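Local coordinates for protein glycerophosphoryl diester phosphodiesterase (Agrobacterium tumefaciens str. C58, PDB 3KS6) that folds as a TIM barrel of the family its name gives and holds a bound magnesium ion, at residues L38-I46 against Y115-I123; I174-I185 against A198-D206. All coordinates share one frame; numbering follows the deposited sequence.

Contact 1 and contact 2 both reach the same barrel sheet, but at separate places: their centres lie 29 Å apart and their nearest atoms about 13 Å apart. Contact 1 sets the end of strand 33-40 and the start of strand 46-48 against helix 118-128 and the loop leading into it, and is largely buried. Contact 2, only partly buried, joins two neighbouring helix-to-strand junctions, 162-179 into 184-188 and 194-202 into 206-210. The chemistry follows the place. Rings, a proline and a single side-chain hydrogen bond carry the strand-to-helix packing of contact 1, whereas contact 2 has backbone bonds of parallel strands, two bridging waters and aliphatic packing between helix ends.

Contact 1. Residues L38-I46 against Y115-I123; sequences LHPTADGAI and YEGFVALVI
Pro40 is clasped by the rings of Tyr115 and Phe118, and the same methylene serves both. Its CD stands 3.4 Å from the centroid of the Tyr115 ring and 11° off the ring normal, a CH-pi contact over the centre of the face. The same CD lies 3.8 Å from the centroid of Phe118, here displaced toward the rim. Pro40 CB adds an approach of 3.6 Å to CE1 of Phe118. Phe118 carries its CG anti to the backbone N (chi1 -171°), which sends the ring out from the first turn of the helix toward Leu38 to Pro40; its other face is covered by CG2 of Val122, one turn further on.

Tyr115 also turns an edge to His39. The two rings meet rim to rim with their planes at 89°, and Tyr115 OH comes in near the imidazole plane to form a slightly bent hydrogen bond of 2.6 Å with His39 ND1. His39 NE2 is bound to His50 O, so both ring nitrogens are engaged and the rotation of the imidazole is fixed from two sides.

Beyond the rings the contact is aliphatic. Leu38 CD1 rests against both methyls of Val122, 3.6 Å from CG1, while the Ile46 and Leu121 side chains run antiparallel alongside each other, Ile46 CG1 nearest Leu121 CD2. Ile46 CD1 rests against the helix backbone, 3.6 Å from Leu121 O. Leu88 touches both Leu38 and Ile46, and Cys104 of strand 101-106 touches Leu38 and Val122, which continues the apolar layer.

Shape therefore holds this strand end to its helix, through ring faces and methyl groups, while one short polar bond, with the second to His50 O, fixes the imidazole of His39, about 9 Å from the magnesium ion.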
loop_
_atom_site.group_PDB
_atom_site.type_symbol
_atom_site.label_atom_id
_atom_site.label_comp_id
_atom_site.label_asym_id
_atom_site.label_seq_id
_atom_site.Cartn_x
_atom_site.Cartn_y
_atom_site.Cartn_z
ATOM N N LEU A 38 -7.926 2.916 -0.347
ATOM C CA LEU A 38 -8.968 3.928 -0.525
ATOM C C LEU A 38 -10.279 3.266 -0.873
ATOM O O LEU A 38 -10.278 2.240 -1.556
ATOM C CB LEU A 38 -8.574 4.902 -1.666
ATOM C CG LEU A 38 -7.274 5.737 -1.565
ATOM C CD1 LEU A 38 -7.028 6.577 -2.867
ATOM C CD2 LEU A 38 -7.317 6.628 -0.340
ATOM N N HIS A 39 -11.391 3.871 -0.432
ATOM C CA HIS A 39 -12.759 3.435 -0.771
ATOM C C HIS A 39 -13.672 4.628 -1.048
ATOM O O HIS A 39 -13.497 5.702 -0.454
ATOM C CB HIS A 39 -13.354 2.623 0.384
ATOM C CG HIS A 39 -12.609 1.360 0.672
ATOM N ND1 HIS A 39 -12.883 0.169 0.033
ATOM C CD2 HIS A 39 -11.553 1.127 1.479
ATOM C CE1 HIS A 39 -12.041 -0.750 0.468
ATOM N NE2 HIS A 39 -11.223 -0.192 1.342
ATOM N N PRO A 40 -14.632 4.469 -1.963
ATOM C CA PRO A 40 -15.592 5.536 -2.191
ATOM C C PRO A 40 -16.707 5.519 -1.171
ATOM O O PRO A 40 -17.034 4.448 -0.674
ATOM C CB PRO A 40 -16.144 5.194 -3.568
ATOM C CG PRO A 40 -16.068 3.698 -3.630
ATOM C CD PRO A 40 -14.875 3.317 -2.839
ATOM N N THR A 41 -17.276 6.689 -0.857
ATOM C CA THR A 41 -18.503 6.780 -0.066
ATOM C C THR A 41 -19.711 6.846 -1.003
ATOM O O THR A 41 -19.556 6.902 -2.232
ATOM C CB THR A 41 -18.524 8.008 0.825
ATOM O OG1 THR A 41 -18.591 9.176 -0.012
ATOM C CG2 THR A 41 -17.272 8.020 1.747
ATOM N N ALA A 42 -20.919 6.790 -0.443
ATOM C CA ALA A 42 -22.131 6.840 -1.271
ATOM C C ALA A 42 -22.307 8.194 -1.966
ATOM O O ALA A 42 -22.819 8.248 -3.087
ATOM C CB ALA A 42 -23.408 6.481 -0.439
ATOM N N ASP A 43 -21.809 9.253 -1.333
ATOM C CA ASP A 43 -21.961 10.625 -1.812
ATOM C C ASP A 43 -20.729 11.166 -2.542
ATOM O O ASP A 43 -20.545 12.374 -2.634
ATOM C CB ASP A 43 -22.421 11.581 -0.674
ATOM C CG ASP A 43 -21.440 11.664 0.498
ATOM O OD1 ASP A 43 -20.615 10.741 0.681
ATOM O OD2 ASP A 43 -21.506 12.667 1.258
ATOM N N GLY A 44 -19.875 10.268 -3.020
ATOM C CA GLY A 44 -18.809 10.631 -3.943
ATOM C C GLY A 44 -17.509 11.126 -3.364
ATOM O O GLY A 44 -16.753 11.790 -4.060
ATOM N N ALA A 45 -17.236 10.769 -2.120
ATOM C CA ALA A 45 -15.997 11.147 -1.459
ATOM C C ALA A 45 -15.070 9.934 -1.478
ATOM O O ALA A 45 -15.487 8.835 -1.864
ATOM C CB ALA A 45 -16.268 11.587 -0.040
ATOM N N ILE A 46 -13.814 10.172 -1.084
ATOM C CA ILE A 46 -12.749 9.176 -1.041
ATOM C C ILE A 46 -12.215 9.116 0.401
ATOM O O ILE A 46 -11.724 10.104 0.910
ATOM C CB ILE A 46 -11.610 9.517 -1.984
ATOM C CG1 ILE A 46 -12.122 9.621 -3.426
ATOM C CG2 ILE A 46 -10.486 8.442 -1.873
ATOM C CD1 ILE A 46 -11.070 10.070 -4.397
ATOM N N TYR A 115 -14.709 -1.308 -7.665
ATOM C CA TYR A 115 -15.691 -0.242 -7.653
ATOM C C TYR A 115 -15.680 0.453 -9.029
ATOM O O TYR A 115 -14.659 0.971 -9.496
ATOM C CB TYR A 115 -15.386 0.814 -6.601
ATOM C CG TYR A 115 -15.338 0.409 -5.132
ATOM C CD1 TYR A 115 -16.508 0.175 -4.410
ATOM C CD2 TYR A 115 -14.115 0.348 -4.437
ATOM C CE1 TYR A 115 -16.470 -0.150 -3.041
ATOM C CE2 TYR A 115 -14.066 0.034 -3.092
ATOM C CZ TYR A 115 -15.244 -0.200 -2.381
ATOM O OH TYR A 115 -15.208 -0.468 -1.028
ATOM N N GLU A 116 -16.836 0.476 -9.679
ATOM C CA GLU A 116 -16.933 1.071 -11.004
ATOM C C GLU A 116 -16.592 2.554 -10.955
ATOM O O GLU A 116 -17.098 3.288 -10.116
ATOM C CB GLU A 116 -18.337 0.857 -11.607
ATOM C CG GLU A 116 -18.563 1.492 -12.995
ATOM C CD GLU A 116 -18.968 2.966 -12.958
ATOM O OE1 GLU A 116 -19.879 3.331 -12.187
ATOM O OE2 GLU A 116 -18.398 3.758 -13.742
ATOM N N GLY A 117 -15.742 2.985 -11.885
ATOM C CA GLY A 117 -15.323 4.398 -12.002
ATOM C C GLY A 117 -14.393 4.968 -10.944
ATOM O O GLY A 117 -14.034 6.144 -10.998
ATOM N N PHE A 118 -13.948 4.137 -10.012
ATOM C CA PHE A 118 -13.210 4.617 -8.880
ATOM C C PHE A 118 -11.768 4.984 -9.219
ATOM O O PHE A 118 -11.248 5.932 -8.665
ATOM C CB PHE A 118 -13.269 3.588 -7.750
ATOM C CG PHE A 118 -12.709 4.081 -6.436
ATOM C CD1 PHE A 118 -13.210 5.244 -5.830
ATOM C CD2 PHE A 118 -11.704 3.359 -5.773
ATOM C CE1 PHE A 118 -12.685 5.684 -4.617
ATOM C CE2 PHE A 118 -11.205 3.794 -4.569
ATOM C CZ PHE A 118 -11.687 4.941 -3.997
ATOM N N VAL A 119 -11.120 4.222 -10.097
ATOM C CA VAL A 119 -9.765 4.561 -10.484
ATOM C C VAL A 119 -9.745 6.000 -11.039
ATOM O O VAL A 119 -8.919 6.817 -10.635
ATOM C CB VAL A 119 -9.192 3.526 -11.490
ATOM C CG1 VAL A 119 -7.979 4.118 -12.250
ATOM C CG2 VAL A 119 -8.896 2.200 -10.739
ATOM N N ALA A 120 -10.734 6.340 -11.876
ATOM C CA ALA A 120 -10.845 7.713 -12.406
ATOM C C ALA A 120 -10.996 8.752 -11.280
ATOM O O ALA A 120 -10.347 9.806 -11.315
ATOM C CB ALA A 120 -12.020 7.823 -13.409
ATOM N N LEU A 121 -11.854 8.460 -10.296
ATOM C CA LEU A 121 -12.066 9.357 -9.144
ATOM C C LEU A 121 -10.792 9.579 -8.342
ATOM O O LEU A 121 -10.504 10.693 -7.857
ATOM C CB LEU A 121 -13.051 8.758 -8.140
ATOM C CG LEU A 121 -14.462 9.221 -7.844
ATOM C CD1 LEU A 121 -15.395 8.719 -8.964
ATOM C CD2 LEU A 121 -14.853 8.652 -6.411
ATOM N N VAL A 122 -10.086 8.484 -8.109
ATOM C CA VAL A 122 -8.856 8.562 -7.325
ATOM C C VAL A 122 -7.800 9.404 -8.053
ATOM O O VAL A 122 -7.177 10.284 -7.443
ATOM C CB VAL A 122 -8.304 7.148 -6.929
ATOM C CG1 VAL A 122 -6.849 7.285 -6.347
ATOM C CG2 VAL A 122 -9.252 6.412 -5.959
ATOM N N ILE A 123 -7.600 9.139 -9.337
ATOM C CA ILE A 123 -6.610 9.872 -10.137
ATOM C C ILE A 123 -6.975 11.377 -10.137
ATOM O O ILE A 123 -6.132 12.224 -9.917
ATOM C CB ILE A 123 -6.491 9.304 -11.571
ATOM C CG1 ILE A 123 -5.820 7.919 -11.543
ATOM C CG2 ILE A 123 -5.719 10.279 -12.481
ATOM C CD1 ILE A 123 -5.965 7.156 -12.822
#

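Contact 2. Residues I174-I185 against A198-D206; sequences IETAIAHSIHEI and AQVQAAGLD
Asp206 is bonded through its backbone to His183 and Ile185, which flank its parallel bridge partner Glu184. Asp206 N gives a nearly straight bond (174°) to His183 O at 2.8 Å, and Ile185 N reaches Asp206 O at 3.2 Å; the CA-H of Glu184 points at Asp206 O. Two waters extend the link: one donates to both His183 O and Gly204 O, the other spans His183 ND1 and Gly204 O.

Apolar contacts centre on Leu205. Its CD1 touches both Ile174 CG2 and Ala177 CB, while CD2 presses to 3.1 Å from Ile182 O. Packing is also tight between Ile174 CG2 and Ala203 CB, at 3.3 Å. Ile174 CD1 lies against Gln199 CG at 3.6 Å. Ile185 meets Val200 tip to tip, CD1 to CG2 at 3.8 Å.

Charge enters at Glu184 and Asp206, on the same face of the sheet, where OE1 and OD2 are 4.2 Å apart. Lys227 forms salt bridges with both, which probably offsets their repulsion.

Schellman motifs with positive-phi Ser181 and Gly204 end the two helices, and each chain then turns into its strand. The contact joins elements of the beta-alpha-beta unit strand 184-188, helix 194-202, strand 206-210, with helix 162-179 leading into its first strand, as in a TIM barrel.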
loop_
_atom_site.group_PDB
_atom_site.type_symbol
_atom_site.label_atom_id
_atom_site.label_comp_id
_atom_site.label_asym_id
_atom_site.label_seq_id
_atom_site.Cartn_x
_atom_site.Cartn_y
_atom_site.Cartn_z
ATOM N N ILE A 174 4.548 -14.768 -13.424
ATOM C CA ILE A 174 5.403 -13.947 -14.239
ATOM C C ILE A 174 4.814 -13.779 -15.647
ATOM O O ILE A 174 4.796 -12.655 -16.157
ATOM C CB ILE A 174 6.878 -14.513 -14.269
ATOM C CG1 ILE A 174 7.504 -14.360 -12.878
ATOM C CG2 ILE A 174 7.727 -13.811 -15.334
ATOM C CD1 ILE A 174 8.766 -15.257 -12.658
ATOM N N GLU A 175 4.312 -14.879 -16.237
ATOM C CA GLU A 175 3.617 -14.841 -17.542
ATOM C C GLU A 175 2.537 -13.763 -17.543
ATOM O O GLU A 175 2.416 -12.947 -18.469
ATOM C CB GLU A 175 2.839 -16.156 -17.798
ATOM C CG GLU A 175 3.625 -17.411 -18.133
ATOM C CD GLU A 175 2.771 -18.700 -18.055
ATOM O OE1 GLU A 175 1.510 -18.639 -17.893
ATOM O OE2 GLU A 175 3.388 -19.789 -18.152
ATOM N N THR A 176 1.726 -13.828 -16.496
ATOM C CA THR A 176 0.557 -13.008 -16.345
ATOM C C THR A 176 0.903 -11.537 -16.215
ATOM O O THR A 176 0.315 -10.662 -16.883
ATOM C CB THR A 176 -0.276 -13.494 -15.137
ATOM O OG1 THR A 176 -0.601 -14.875 -15.337
ATOM C CG2 THR A 176 -1.549 -12.659 -14.987
ATOM N N ALA A 177 1.893 -11.246 -15.390
ATOM C CA ALA A 177 2.357 -9.876 -15.258
ATOM C C ALA A 177 2.830 -9.328 -16.615
ATOM O O ALA A 177 2.460 -8.233 -17.002
ATOM C CB ALA A 177 3.486 -9.782 -14.203
ATOM N N ILE A 178 3.619 -10.099 -17.348
ATOM C CA ILE A 178 4.132 -9.667 -18.629
ATOM C C ILE A 178 2.994 -9.406 -19.624
ATOM O O ILE A 178 3.001 -8.375 -20.317
ATOM C CB ILE A 178 5.165 -10.682 -19.189
ATOM C CG1 ILE A 178 6.442 -10.623 -18.317
ATOM C CG2 ILE A 178 5.501 -10.371 -20.660
ATOM C CD1 ILE A 178 7.395 -11.786 -18.585
ATOM N N ALA A 179 2.022 -10.317 -19.662
ATOM C CA ALA A 179 0.876 -10.242 -20.577
ATOM C C ALA A 179 0.053 -8.987 -20.308
ATOM O O ALA A 179 -0.584 -8.419 -21.222
ATOM C CB ALA A 179 0.019 -11.448 -20.434
ATOM N N HIS A 180 0.075 -8.552 -19.061
ATOM C CA HIS A 180 -0.651 -7.349 -18.639
ATOM C C HIS A 180 0.191 -6.061 -18.519
ATOM O O HIS A 180 -0.279 -5.034 -17.964
ATOM C CB HIS A 180 -1.300 -7.670 -17.328
ATOM C CG HIS A 180 -2.507 -8.540 -17.479
ATOM N ND1 HIS A 180 -3.789 -8.023 -17.448
ATOM C CD2 HIS A 180 -2.636 -9.864 -17.718
ATOM C CE1 HIS A 180 -4.655 -9.006 -17.619
ATOM N NE2 HIS A 180 -3.983 -10.133 -17.791
ATOM N N SER A 181 1.384 -6.098 -19.076
ATOM C CA SER A 181 2.297 -4.942 -19.051
ATOM C C SER A 181 2.550 -4.416 -17.644
ATOM O O SER A 181 2.642 -3.195 -17.442
ATOM C CB SER A 181 1.799 -3.793 -19.942
ATOM O OG SER A 181 1.647 -4.224 -21.273
ATOM N N ILE A 182 2.706 -5.337 -16.694
ATOM C CA ILE A 182 3.034 -5.023 -15.301
ATOM C C ILE A 182 4.546 -5.242 -15.174
ATOM O O ILE A 182 5.058 -6.278 -15.603
ATOM C CB ILE A 182 2.196 -5.931 -14.302
ATOM C CG1 ILE A 182 0.682 -5.613 -14.451
ATOM C CG2 ILE A 182 2.630 -5.743 -12.859
ATOM C CD1 ILE A 182 -0.236 -6.666 -13.890
ATOM N N HIS A 183 5.231 -4.280 -14.567
ATOM C CA HIS A 183 6.687 -4.289 -14.469
ATOM C C HIS A 183 7.216 -4.563 -13.080
ATOM O O HIS A 183 8.432 -4.629 -12.910
ATOM C CB HIS A 183 7.226 -2.960 -14.965
ATOM C CG HIS A 183 6.713 -2.602 -16.319
ATOM N ND1 HIS A 183 6.970 -3.378 -17.426
ATOM C CD2 HIS A 183 5.915 -1.595 -16.735
ATOM C CE1 HIS A 183 6.372 -2.847 -18.476
ATOM N NE2 HIS A 183 5.715 -1.771 -18.081
ATOM N N GLU A 184 6.315 -4.770 -12.108
ATOM C CA GLU A 184 6.702 -5.025 -10.743
ATOM C C GLU A 184 5.617 -5.823 -10.033
ATOM O O GLU A 184 4.427 -5.561 -10.255
ATOM C CB GLU A 184 6.871 -3.695 -9.999
ATOM C CG GLU A 184 7.289 -3.850 -8.557
ATOM C CD GLU A 184 7.653 -2.554 -7.837
ATOM O OE1 GLU A 184 7.809 -1.485 -8.469
ATOM O OE2 GLU A 184 7.778 -2.620 -6.592
ATOM N N ILE A 185 6.023 -6.816 -9.231
ATOM C CA ILE A 185 5.094 -7.534 -8.349
ATOM C C ILE A 185 5.528 -7.352 -6.910
ATOM O O ILE A 185 6.710 -7.068 -6.624
ATOM C CB ILE A 185 4.937 -9.063 -8.684
ATOM C CG1 ILE A 185 6.211 -9.837 -8.342
ATOM C CG2 ILE A 185 4.570 -9.235 -10.143
ATOM C CD1 ILE A 185 6.135 -11.364 -8.540
ATOM N N ALA A 198 15.132 -14.107 -7.982
ATOM C CA ALA A 198 15.915 -14.311 -9.174
ATOM C C ALA A 198 15.047 -14.589 -10.384
ATOM O O ALA A 198 15.259 -14.006 -11.442
ATOM C CB ALA A 198 16.936 -15.492 -8.956
ATOM N N GLN A 199 14.084 -15.500 -10.242
ATOM C CA GLN A 199 13.208 -15.848 -11.355
ATOM C C GLN A 199 12.429 -14.611 -11.858
ATOM O O GLN A 199 12.303 -14.376 -13.092
ATOM C CB GLN A 199 12.253 -16.957 -10.925
ATOM C CG GLN A 199 11.486 -17.508 -12.102
ATOM C CD GLN A 199 10.584 -18.620 -11.732
ATOM O OE1 GLN A 199 10.631 -19.135 -10.625
ATOM N NE2 GLN A 199 9.747 -19.035 -12.701
ATOM N N VAL A 200 11.917 -13.829 -10.906
ATOM C CA VAL A 200 11.149 -12.622 -11.206
ATOM C C VAL A 200 12.066 -11.571 -11.916
ATOM O O VAL A 200 11.741 -11.031 -12.962
ATOM C CB VAL A 200 10.499 -12.068 -9.927
ATOM C CG1 VAL A 200 9.911 -10.712 -10.154
ATOM C CG2 VAL A 200 9.449 -13.056 -9.372
ATOM N N GLN A 201 13.237 -11.323 -11.355
ATOM C CA GLN A 201 14.155 -10.360 -11.978
ATOM C C GLN A 201 14.715 -10.787 -13.329
ATOM O O GLN A 201 14.948 -9.952 -14.198
ATOM C CB GLN A 201 15.254 -9.993 -10.971
ATOM C CG GLN A 201 14.696 -9.233 -9.811
ATOM C CD GLN A 201 15.753 -8.759 -8.862
ATOM O OE1 GLN A 201 16.874 -9.277 -8.841
ATOM N NE2 GLN A 201 15.394 -7.793 -8.041
ATOM N N ALA A 202 14.892 -12.094 -13.524
ATOM C CA ALA A 202 15.396 -12.641 -14.781
ATOM C C ALA A 202 14.384 -12.407 -15.904
ATOM O O ALA A 202 14.767 -12.310 -17.066
ATOM C CB ALA A 202 15.694 -14.143 -14.654
ATOM N N ALA A 203 13.104 -12.263 -15.534
ATOM C CA ALA A 203 12.029 -11.933 -16.479
ATOM C C ALA A 203 11.872 -10.425 -16.737
ATOM O O ALA A 203 10.967 -9.974 -17.488
ATOM C CB ALA A 203 10.679 -12.550 -15.956
ATOM N N GLY A 204 12.738 -9.631 -16.134
ATOM C CA GLY A 204 12.701 -8.196 -16.327
ATOM C C GLY A 204 11.828 -7.412 -15.367
ATOM O O GLY A 204 11.720 -6.182 -15.500
ATOM N N LEU A 205 11.249 -8.097 -14.375
ATOM C CA LEU A 205 10.317 -7.501 -13.444
ATOM C C LEU A 205 10.976 -7.067 -12.169
ATOM O O LEU A 205 11.925 -7.724 -11.706
ATOM C CB LEU A 205 9.240 -8.532 -13.073
ATOM C CG LEU A 205 8.352 -9.132 -14.172
ATOM C CD1 LEU A 205 7.473 -10.193 -13.552
ATOM C CD2 LEU A 205 7.539 -8.057 -14.895
ATOM N N ASP A 206 10.484 -5.987 -11.570
ATOM C CA ASP A 206 10.995 -5.586 -10.261
ATOM C C ASP A 206 10.324 -6.449 -9.192
ATOM O O ASP A 206 9.229 -6.964 -9.389
ATOM C CB ASP A 206 10.722 -4.117 -9.940
ATOM C CG ASP A 206 11.662 -3.157 -10.661
ATOM O OD1 ASP A 206 12.688 -3.602 -11.189
ATOM O OD2 ASP A 206 11.348 -1.950 -10.693
HETATM O O HOH W 1 9.059 -5.288 -17.054
HETATM O O HOH W 2 10.508 -3.818 -14.633
#